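Local coordinates for beta-hydroxyacyl-(Acyl-carrier-protein) dehydratase FabA/FabZ (Xenorhabdus doucetiae, PDB 6QSR) that probably acts as a hotdog-fold lyase dehydrating 3-hydroxyacyl chains on acyl carrier protein during aryl polyene pigment biosynthesis, as one partner of a dehydratase heterocomplex, at residues Y25-Y31 against L41-V47; S48-V52 against Q130-L134; K139-G145 against G157-Q163. All blocks are in the same frame, centred on the assembly; numbering follows the deposited sequence. Where two conformers were deposited one is given.

Contact 1. Residues Y25-Y31 against L41-V47. With NA (sodium ion), chain C.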
loop_
_atom_site.group_PDB
_atom_site.type_symbol
_atom_site.label_atom_id
_atom_site.label_comp_id
_atom_site.label_asym_id
_atom_site.label_seq_id
_atom_site.Cartn_x
_atom_site.Cartn_y
_atom_site.Cartn_z
ATOM N N TYR B 25 16.212 -15.399 -11.555
ATOM C CA TYR B 25 14.810 -15.033 -11.571
ATOM C C TYR B 25 14.580 -14.077 -12.726
ATOM O O TYR B 25 15.499 -13.363 -13.144
ATOM C CB TYR B 25 14.435 -14.379 -10.239
ATOM C CG TYR B 25 14.583 -15.321 -9.060
ATOM C CD1 TYR B 25 15.710 -15.271 -8.230
ATOM C CD2 TYR B 25 13.612 -16.287 -8.790
ATOM C CE1 TYR B 25 15.858 -16.147 -7.167
ATOM C CE2 TYR B 25 13.747 -17.162 -7.718
ATOM C CZ TYR B 25 14.875 -17.089 -6.915
ATOM O OH TYR B 25 15.014 -17.953 -5.859
ATOM N N LEU B 26 13.356 -14.076 -13.246
ATOM C CA LEU B 26 12.919 -13.054 -14.193
ATOM C C LEU B 26 12.959 -11.670 -13.528
ATOM O O LEU B 26 13.043 -11.577 -12.290
ATOM C CB LEU B 26 11.495 -13.342 -14.681
ATOM C CG LEU B 26 11.289 -14.592 -15.545
ATOM C CD1 LEU B 26 9.819 -14.978 -15.584
ATOM C CD2 LEU B 26 11.827 -14.377 -16.953
ATOM N N PRO B 27 12.921 -10.590 -14.339
ATOM C CA PRO B 27 12.735 -9.248 -13.780
ATOM C C PRO B 27 11.488 -9.212 -12.894
ATOM O O PRO B 27 10.474 -9.819 -13.243
ATOM C CB PRO B 27 12.566 -8.366 -15.022
ATOM C CG PRO B 27 13.289 -9.092 -16.101
ATOM C CD PRO B 27 13.142 -10.554 -15.797
ATOM N N VAL B 28 11.568 -8.542 -11.749
ATOM C CA VAL B 28 10.516 -8.652 -10.727
ATOM C C VAL B 28 9.097 -8.302 -11.245
ATOM O O VAL B 28 8.112 -8.935 -10.849
ATOM C CB VAL B 28 10.918 -7.891 -9.432
ATOM C CG1 VAL B 28 10.915 -6.386 -9.621
ATOM C CG2 VAL B 28 10.040 -8.296 -8.262
ATOM N N ASP B 29 9.003 -7.345 -12.166
ATOM C CA ASP B 29 7.721 -7.006 -12.825
ATOM C C ASP B 29 7.040 -8.177 -13.558
ATOM O O ASP B 29 5.814 -8.186 -13.683
ATOM C CB ASP B 29 7.882 -5.800 -13.769
ATOM C CG ASP B 29 8.635 -6.141 -15.048
ATOM O OD1 ASP B 29 9.865 -5.973 -15.076
ATOM O OD2 ASP B 29 7.996 -6.586 -16.024
ATOM N N ARG B 30 7.815 -9.147 -14.042
ATOM C CA ARG B 30 7.263 -10.326 -14.733
ATOM C C ARG B 30 6.441 -11.273 -13.831
ATOM O O ARG B 30 5.636 -12.058 -14.332
ATOM C CB ARG B 30 8.383 -11.120 -15.426
ATOM C CG ARG B 30 9.206 -10.335 -16.445
ATOM C CD ARG B 30 8.383 -9.855 -17.632
ATOM N NE ARG B 30 9.236 -9.288 -18.681
ATOM C CZ ARG B 30 9.923 -9.989 -19.588
ATOM N NH1 ARG B 30 10.665 -9.344 -20.488
ATOM N NH2 ARG B 30 9.885 -11.326 -19.613
ATOM N N TYR B 31 6.644 -11.198 -12.516
ATOM C CA TYR B 31 5.873 -11.975 -11.544
ATOM C C TYR B 31 4.601 -11.275 -11.015
ATOM O O TYR B 31 3.843 -11.883 -10.252
ATOM C CB TYR B 31 6.771 -12.346 -10.358
ATOM C CG TYR B 31 7.974 -13.186 -10.735
ATOM C CD1 TYR B 31 7.827 -14.533 -11.075
ATOM C CD2 TYR B 31 9.261 -12.644 -10.733
ATOM C CE1 TYR B 31 8.926 -15.315 -11.409
ATOM C CE2 TYR B 31 10.368 -13.415 -11.064
ATOM C CZ TYR B 31 10.199 -14.746 -11.404
ATOM O OH TYR B 31 11.302 -15.499 -11.734
ATOM N N LEU B 41 9.415 -2.649 -6.584
ATOM C CA LEU B 41 10.563 -3.501 -6.259
ATOM C C LEU B 41 11.463 -3.566 -7.484
ATOM O O LEU B 41 11.004 -3.354 -8.602
ATOM C CB LEU B 41 10.114 -4.912 -5.856
ATOM C CG LEU B 41 9.045 -5.027 -4.766
ATOM C CD1 LEU B 41 8.515 -6.453 -4.685
ATOM C CD2 LEU B 41 9.612 -4.584 -3.429
ATOM N N GLU B 42 12.735 -3.877 -7.263
ATOM C CA GLU B 42 13.741 -3.934 -8.331
ATOM C C GLU B 42 14.357 -5.314 -8.571
ATOM O O GLU B 42 14.735 -5.608 -9.692
ATOM C CB GLU B 42 14.837 -2.898 -8.054
ATOM C CG GLU B 42 14.331 -1.475 -8.262
ATOM C CD GLU B 42 15.292 -0.383 -7.827
ATOM O OE1 GLU B 42 16.138 -0.613 -6.936
ATOM O OE2 GLU B 42 15.176 0.737 -8.373
ATOM N N GLN B 43 14.447 -6.159 -7.544
ATOM C CA GLN B 43 15.183 -7.417 -7.648
ATOM C C GLN B 43 14.520 -8.533 -6.825
ATOM O O GLN B 43 14.204 -8.322 -5.651
ATOM C CB GLN B 43 16.603 -7.166 -7.140
ATOM C CG GLN B 43 17.593 -8.298 -7.340
ATOM C CD GLN B 43 18.569 -8.060 -8.476
ATOM O OE1 GLN B 43 18.196 -7.586 -9.553
ATOM N NE2 GLN B 43 19.834 -8.396 -8.240
ATOM N N VAL B 44 14.305 -9.702 -7.444
ATOM C CA VAL B 44 13.954 -10.926 -6.699
ATOM C C VAL B 44 15.275 -11.543 -6.234
ATOM O O VAL B 44 16.142 -11.831 -7.057
ATOM C CB VAL B 44 13.187 -11.970 -7.546
ATOM C CG1 VAL B 44 12.688 -13.113 -6.673
ATOM C CG2 VAL B 44 12.003 -11.345 -8.252
ATOM N N ILE B 45 15.426 -11.725 -4.925
ATOM C CA ILE B 45 16.633 -12.329 -4.344
ATOM C C ILE B 45 16.423 -13.831 -4.110
ATOM O O ILE B 45 17.291 -14.641 -4.438
ATOM C CB ILE B 45 17.030 -11.631 -3.025
ATOM C CG1 ILE B 45 17.244 -10.118 -3.223
ATOM C CG2 ILE B 45 18.293 -12.246 -2.435
ATOM C CD1 ILE B 45 18.375 -9.734 -4.156
ATOM N N ASN B 46 15.287 -14.200 -3.527
ATOM C CA ASN B 46 14.988 -15.608 -3.261
ATOM C C ASN B 46 13.490 -15.837 -3.154
ATOM O O ASN B 46 12.745 -14.948 -2.715
ATOM C CB ASN B 46 15.681 -16.073 -1.972
ATOM C CG ASN B 46 16.221 -17.479 -2.082
ATOM O OD1 ASN B 46 15.468 -18.450 -2.038
ATOM N ND2 ASN B 46 17.538 -17.598 -2.239
ATOM N N VAL B 47 13.060 -17.023 -3.578
ATOM C CA VAL B 47 11.686 -17.474 -3.390
ATOM C C VAL B 47 11.686 -18.962 -3.057
ATOM O O VAL B 47 12.439 -19.741 -3.659
ATOM C CB VAL B 47 10.802 -17.293 -4.656
ATOM C CG1 VAL B 47 9.330 -17.420 -4.275
ATOM C CG2 VAL B 47 11.046 -15.959 -5.353
HETATM NA NA NA C . 3.917 -7.027 -14.550
HETATM O O HOH W 1 13.696 -20.414 -6.045
HETATM O O HOH W 2 14.428 -10.000 -10.323
HETATM O O HOH W 3 5.287 -5.928 -16.242
HETATM O O HOH W 4 2.715 -7.773 -16.260
#
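The phenol oxygen of Tyr25 is gripped from two directions: the backbone N of Val47 donates to Tyr25 OH over 3.1 Å, in a bond bent to 146° at the hydrogen, and a water lies 2.8 Å from the same OH while donating to Val47 O. With CG anti to the carbonyl carbon (chi1 -63°), the ring reaches over the strand, where Val44 CG1 sits over one face, 3.9 Å from the ring centroid, a CH-pi contact. The other methyl of Val44 serves a different neighbour, CG2 meeting Val28 CG2 at 3.6 Å and brushing the ring of Tyr31. Val28 CG1 lies 3.2 Å from Leu41 O. Tyr31 accepts the backbone N-H of Leu26 on its OH, which lies at the edge of the Tyr25 ring in its plane. A second water spans the gap, donating to Leu26 O and accepting from Val44 N. Helix 79-97 completes the packing, with Val89 against Val28 and Trp93 meeting the Tyr25 ring. Within the 3-10 segment, the backbone O of Asp29 binds sodium at 2.4 Å, with the carbonyl oxygens of Leu32 and His34 and two waters. The whole is an N-terminal loop folded onto the first strand of the hotdog domain.

Contact 2. Residues S48-V52 against Q130-L134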
loop_
_atom_site.group_PDB
_atom_site.type_symbol
_atom_site.label_atom_id
_atom_site.label_comp_id
_atom_site.label_asym_id
_atom_site.label_seq_id
_atom_site.Cartn_x
_atom_site.Cartn_y
_atom_site.Cartn_z
ATOM N N SER B 48 10.822 -19.344 -2.119
ATOM C CA SER B 48 10.601 -20.746 -1.786
ATOM C C SER B 48 9.130 -20.950 -1.462
ATOM O O SER B 48 8.351 -20.002 -1.503
ATOM C CB SER B 48 11.489 -21.160 -0.609
ATOM O OG SER B 48 11.021 -20.619 0.609
ATOM N N ASP B 49 8.759 -22.178 -1.115
ATOM C CA ASP B 49 7.363 -22.504 -0.813
ATOM C C ASP B 49 6.761 -21.730 0.369
ATOM O O ASP B 49 5.546 -21.623 0.451
ATOM C CB ASP B 49 7.190 -24.015 -0.571
ATOM C CG ASP B 49 7.436 -24.848 -1.823
ATOM O OD1 ASP B 49 8.237 -25.805 -1.752
ATOM O OD2 ASP B 49 6.837 -24.545 -2.877
ATOM N N ASN B 50 7.579 -21.203 1.282
ATOM C CA ASN B 50 7.043 -20.437 2.417
ATOM C C ASN B 50 7.707 -19.063 2.666
ATOM O O ASN B 50 7.529 -18.488 3.746
ATOM C CB ASN B 50 7.127 -21.294 3.678
ATOM C CG ASN B 50 8.557 -21.604 4.084
ATOM O OD1 ASN B 50 9.504 -21.032 3.543
ATOM N ND2 ASN B 50 8.720 -22.516 5.040
ATOM N N HIS B 51 8.452 -18.554 1.687
ATOM C CA HIS B 51 9.309 -17.371 1.874
ATOM C C HIS B 51 9.554 -16.629 0.556
ATOM O O HIS B 51 9.662 -17.249 -0.515
ATOM C CB HIS B 51 10.636 -17.802 2.539
ATOM C CG HIS B 51 11.786 -16.873 2.295
ATOM N ND1 HIS B 51 12.141 -15.877 3.182
ATOM C CD2 HIS B 51 12.669 -16.794 1.269
ATOM C CE1 HIS B 51 13.186 -15.222 2.707
ATOM N NE2 HIS B 51 13.522 -15.755 1.546
ATOM N N VAL B 52 9.656 -15.302 0.643
ATOM C CA VAL B 52 10.122 -14.494 -0.476
ATOM C C VAL B 52 11.007 -13.355 0.028
ATOM O O VAL B 52 10.706 -12.729 1.058
ATOM C CB VAL B 52 8.945 -13.973 -1.357
ATOM C CG1 VAL B 52 7.937 -13.164 -0.541
ATOM C CG2 VAL B 52 9.460 -13.154 -2.534
ATOM N N GLN B 130 11.407 -9.070 3.154
ATOM C CA GLN B 130 11.378 -10.523 3.406
ATOM C C GLN B 130 10.036 -10.903 4.024
ATOM O O GLN B 130 9.724 -10.466 5.138
ATOM C CB GLN B 130 12.541 -10.926 4.317
ATOM C CG GLN B 130 13.887 -10.930 3.602
ATOM C CD GLN B 130 15.046 -11.345 4.495
ATOM O OE1 GLN B 130 15.304 -12.539 4.691
ATOM N NE2 GLN B 130 15.769 -10.360 5.021
ATOM N N MET B 131 9.242 -11.688 3.290
ATOM C CA MET B 131 7.903 -12.120 3.733
ATOM C C MET B 131 7.870 -13.638 3.990
ATOM O O MET B 131 8.430 -14.414 3.209
ATOM C CB MET B 131 6.832 -11.746 2.700
ATOM C CG MET B 131 6.832 -10.284 2.238
ATOM S SD MET B 131 6.627 -9.139 3.616
ATOM C CE MET B 131 4.892 -9.360 4.021
ATOM N N ASN B 132 7.209 -14.030 5.082
ATOM C CA ASN B 132 7.045 -15.433 5.498
ATOM C C ASN B 132 5.573 -15.828 5.422
ATOM O O ASN B 132 4.712 -15.143 5.984
ATOM C CB ASN B 132 7.503 -15.623 6.947
ATOM C CG ASN B 132 8.971 -15.361 7.138
ATOM O OD1 ASN B 132 9.789 -15.686 6.283
ATOM N ND2 ASN B 132 9.322 -14.798 8.284
ATOM N N LEU B 133 5.294 -16.935 4.739
ATOM C CA LEU B 133 3.930 -17.418 4.581
ATOM C C LEU B 133 3.329 -17.866 5.923
ATOM O O LEU B 133 3.942 -18.649 6.640
ATOM C CB LEU B 133 3.912 -18.589 3.592
ATOM C CG LEU B 133 2.583 -19.315 3.358
ATOM C CD1 LEU B 133 1.543 -18.384 2.756
ATOM C CD2 LEU B 133 2.817 -20.537 2.477
ATOM N N LEU B 134 2.134 -17.369 6.247
ATOM C CA LEU B 134 1.351 -17.882 7.374
ATOM C C LEU B 134 0.304 -18.856 6.826
ATOM O O LEU B 134 0.372 -20.051 7.112
ATOM C CB LEU B 134 0.712 -16.740 8.190
ATOM C CG LEU B 134 1.669 -15.655 8.714
ATOM C CD1 LEU B 134 0.926 -14.531 9.423
ATOM C CD2 LEU B 134 2.729 -16.255 9.629
#
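His51 and Asn132 stand on the same face of an antiparallel strand pair within the curved sheet of the hotdog fold, as a non-hydrogen-bonded pair. Asn132 OD1 lies at the edge of the imidazole, 3.9 Å from His51 ND1, with ring and amide planes 34° apart. Gln130 approaches the same ring otherwise: its OE1 is also near the ring plane, beside CE1, but its amide stands perpendicular to the imidazole. With CG anti to the backbone N, His51 holds its ring on this polar face, with both amide oxygens at adjacent atoms of its edge.

The next pair turns inward. Val52 and Met131 lie side by side and point the same way, Val52 CG1 touching Met131 CB at 3.7 Å, and helix 79-97 receives them through Trp90, Met83 and Ala86. Their backbones exchange two hydrogen bonds, Val52 N to Met131 O and Met131 N to Val52 O. Just before His51 the chain makes a type I turn, Ser48 to His51, and Leu133 CD2 lies 3.6 Å from Asp49 O of that turn. Here the last rung is straight at its hydrogen only: Leu133 N donates to Asn50 O over 2.9 Å at 173°, from 48° above the carbonyl plane.

Contact 3. Residues K139-G145 against G157-Q163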
loop_
_atom_site.group_PDB
_atom_site.type_symbol
_atom_site.label_atom_id
_atom_site.label_comp_id
_atom_site.label_asym_id
_atom_site.label_seq_id
_atom_site.Cartn_x
_atom_site.Cartn_y
_atom_site.Cartn_z
ATOM N N LYS B 139 -6.911 -18.007 -3.632
ATOM C CA LYS B 139 -6.970 -16.546 -3.794
ATOM C C LYS B 139 -6.453 -15.722 -2.602
ATOM O O LYS B 139 -5.783 -14.709 -2.820
ATOM C CB LYS B 139 -8.400 -16.136 -4.173
ATOM C CG LYS B 139 -8.812 -16.676 -5.541
ATOM C CD LYS B 139 -10.314 -16.717 -5.758
ATOM C CE LYS B 139 -10.671 -17.602 -6.948
ATOM N NZ LYS B 139 -10.024 -17.174 -8.221
ATOM N N PHE B 140 -6.753 -16.161 -1.372
ATOM C CA PHE B 140 -6.377 -15.431 -0.154
ATOM C C PHE B 140 -4.983 -15.825 0.342
ATOM O O PHE B 140 -4.606 -16.995 0.289
ATOM C CB PHE B 140 -7.399 -15.678 0.961
ATOM C CG PHE B 140 -8.792 -15.219 0.626
ATOM C CD1 PHE B 140 -9.810 -16.139 0.421
ATOM C CD2 PHE B 140 -9.086 -13.867 0.521
ATOM C CE1 PHE B 140 -11.092 -15.721 0.117
ATOM C CE2 PHE B 140 -10.365 -13.443 0.216
ATOM C CZ PHE B 140 -11.370 -14.370 0.013
ATOM N N GLY B 141 -4.229 -14.839 0.832
ATOM C CA GLY B 141 -2.896 -15.064 1.389
ATOM C C GLY B 141 -2.709 -14.269 2.663
ATOM O O GLY B 141 -3.213 -13.155 2.779
ATOM N N SER B 142 -1.991 -14.850 3.622
ATOM C CA SER B 142 -1.682 -14.190 4.885
ATOM C C SER B 142 -0.186 -14.353 5.154
ATOM O O SER B 142 0.316 -15.473 5.157
ATOM C CB SER B 142 -2.508 -14.803 6.010
ATOM O OG SER B 142 -2.277 -14.110 7.218
ATOM N N PHE B 143 0.521 -13.235 5.338
ATOM C CA PHE B 143 1.983 -13.232 5.439
ATOM C C PHE B 143 2.459 -12.319 6.560
ATOM O O PHE B 143 1.891 -11.247 6.765
ATOM C CB PHE B 143 2.617 -12.731 4.131
ATOM C CG PHE B 143 2.549 -13.708 2.985
ATOM C CD1 PHE B 143 1.358 -13.914 2.289
ATOM C CD2 PHE B 143 3.690 -14.380 2.561
ATOM C CE1 PHE B 143 1.296 -14.810 1.225
ATOM C CE2 PHE B 143 3.637 -15.265 1.491
ATOM C CZ PHE B 143 2.439 -15.479 0.824
ATOM N N GLU B 144 3.503 -12.746 7.270
ATOM C CA GLU B 144 4.239 -11.869 8.191
ATOM C C GLU B 144 5.458 -11.349 7.431
ATOM O O GLU B 144 5.980 -12.045 6.550
ATOM C CB GLU B 144 4.666 -12.638 9.436
ATOM C CG GLU B 144 5.155 -11.753 10.574
ATOM C CD GLU B 144 5.211 -12.486 11.905
ATOM O OE1 GLU B 144 5.017 -11.822 12.946
ATOM O OE2 GLU B 144 5.436 -13.719 11.913
ATOM N N GLY B 145 5.906 -10.140 7.770
ATOM C CA GLY B 145 6.923 -9.450 6.976
ATOM C C GLY B 145 7.940 -8.626 7.734
ATOM O O GLY B 145 7.690 -8.181 8.847
ATOM N N GLY B 157 5.536 -6.486 10.356
ATOM C CA GLY B 157 4.111 -6.416 10.045
ATOM C C GLY B 157 3.489 -7.720 9.592
ATOM O O GLY B 157 4.207 -8.676 9.271
ATOM N N ARG B 158 2.150 -7.751 9.574
ATOM C CA ARG B 158 1.386 -8.819 8.922
ATOM C C ARG B 158 0.449 -8.221 7.887
ATOM O O ARG B 158 -0.192 -7.194 8.144
ATOM C CB ARG B 158 0.571 -9.631 9.923
ATOM C CG ARG B 158 1.412 -10.521 10.815
ATOM C CD ARG B 158 0.542 -11.510 11.574
ATOM N NE ARG B 158 1.349 -12.361 12.442
ATOM C CZ ARG B 158 0.863 -13.291 13.263
ATOM N NH1 ARG B 158 -0.451 -13.502 13.354
ATOM N NH2 ARG B 158 1.702 -14.008 14.004
ATOM N N LEU B 159 0.384 -8.869 6.722
ATOM C CA LEU B 159 -0.465 -8.449 5.604
ATOM C C LEU B 159 -1.400 -9.570 5.160
ATOM O O LEU B 159 -1.025 -10.744 5.183
ATOM C CB LEU B 159 0.395 -8.033 4.397
ATOM C CG LEU B 159 0.860 -6.584 4.347
ATOM C CD1 LEU B 159 1.829 -6.315 5.480
ATOM C CD2 LEU B 159 1.525 -6.269 3.021
ATOM N N ASN B 160 -2.602 -9.183 4.726
ATOM C CA ASN B 160 -3.556 -10.095 4.095
ATOM C C ASN B 160 -3.846 -9.620 2.676
ATOM O O ASN B 160 -4.092 -8.433 2.453
ATOM C CB ASN B 160 -4.849 -10.173 4.912
ATOM C CG ASN B 160 -4.646 -10.842 6.259
ATOM O OD1 ASN B 160 -3.941 -11.840 6.370
ATOM N ND2 ASN B 160 -5.267 -10.293 7.291
ATOM N N THR B 161 -3.819 -10.555 1.727
ATOM C CA THR B 161 -3.979 -10.254 0.303
ATOM C C THR B 161 -5.061 -11.114 -0.341
ATOM O O THR B 161 -5.501 -12.107 0.230
ATOM C CB THR B 161 -2.666 -10.501 -0.451
ATOM O OG1 THR B 161 -2.183 -11.811 -0.135
ATOM C CG2 THR B 161 -1.623 -9.447 -0.070
ATOM N N TYR B 162 -5.467 -10.715 -1.542
ATOM C CA TYR B 162 -6.573 -11.339 -2.269
ATOM C C TYR B 162 -6.295 -11.172 -3.757
ATOM O O TYR B 162 -5.925 -10.084 -4.207
ATOM C CB TYR B 162 -7.881 -10.669 -1.834
ATOM C CG TYR B 162 -9.172 -11.005 -2.571
ATOM C CD1 TYR B 162 -9.466 -12.300 -3.011
ATOM C CD2 TYR B 162 -10.145 -10.014 -2.754
ATOM C CE1 TYR B 162 -10.670 -12.578 -3.657
ATOM C CE2 TYR B 162 -11.345 -10.282 -3.388
ATOM C CZ TYR B 162 -11.609 -11.560 -3.832
ATOM O OH TYR B 162 -12.812 -11.793 -4.464
ATOM N N GLN B 163 -6.450 -12.260 -4.505
ATOM C CA GLN B 163 -6.111 -12.281 -5.923
ATOM C C GLN B 163 -7.344 -12.746 -6.702
ATOM O O GLN B 163 -7.459 -13.923 -7.039
ATOM C CB GLN B 163 -4.889 -13.187 -6.143
ATOM C CG GLN B 163 -3.867 -12.615 -7.109
ATOM C CD GLN B 163 -2.536 -13.338 -7.058
ATOM O OE1 GLN B 163 -1.483 -12.712 -6.923
ATOM N NE2 GLN B 163 -2.577 -14.663 -7.160
HETATM O O HOH W 5 -3.041 -13.853 -2.449
#
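Phe143 and Leu159 exchange the two central rungs of this hairpin, Leu159 N donating to Phe143 O over 2.8 Å and Phe143 N to Leu159 O over 2.9 Å. Both donors lie almost straight ahead of the carbonyl they use. Two residues along, Gly141 and Thr161 form a second such pair, but Gly141 N approaches Thr161 O from well above the carbonyl plane. Thr161 OG1 lies 3.7 Å from Gly141 CA on the helix-facing side of the sheet. A water then joins Thr161 OG1 to Lys139 O, while at the other end Gly145 N reaches Gly157 O at 2.7 Å.

On the outer face the side chains are paired across the strands. In one of the two conformers of Phe140, its ring runs beside that of Tyr162, near parallel at 19° but slid so far that they barely overlap. Further along, Arg158 brings the edge of its guanidinium to Glu144 OE1, the carboxylate turned 84° to it, in a long salt bridge of 3.7 Å at NE.

Around this first shell, Glu168 of the C-terminal helix hydrogen-bonds Tyr162 OH, and Asn165 holds Lys139 NZ. On the opposite face Trp90 of helix 79-97 meets the Phe143 ring edge-to-face, and Met83 backs Leu159. The chemistry is therefore divided by layer: backbone bonds fix the register, mostly apolar groups, with Thr161 among them, face the helix, and the long ion pair, its two planes nearly perpendicular, probably adds only a modest electrostatic tie on the outside.

Overall arrangement
The three contacts follow one another through a single antiparallel sheet that curls round helix 79-97, the hotdog arrangement. Contacts 1 and 2, with centres 14 Å apart, are joined by consecutive strands 43-48 and 51-57, and Val47 CG2 and Val52 CG2 pack together. Contacts 2 and 3 lie closer, 10 Å between centres, and meet across neighbouring strands 126-133 and 140-149: Asn132 N comes to 2.8 Å from Glu144 O, a probable hydrogen bond, while Met131 SD rests on Gly145 CA. Contacts 1 and 3 do not touch, their nearest atoms being about 6 Å apart. The sodium ion belongs to contact 1, yet the Gln163 side chain of contact 3 lies about 11 Å from a bound sodium.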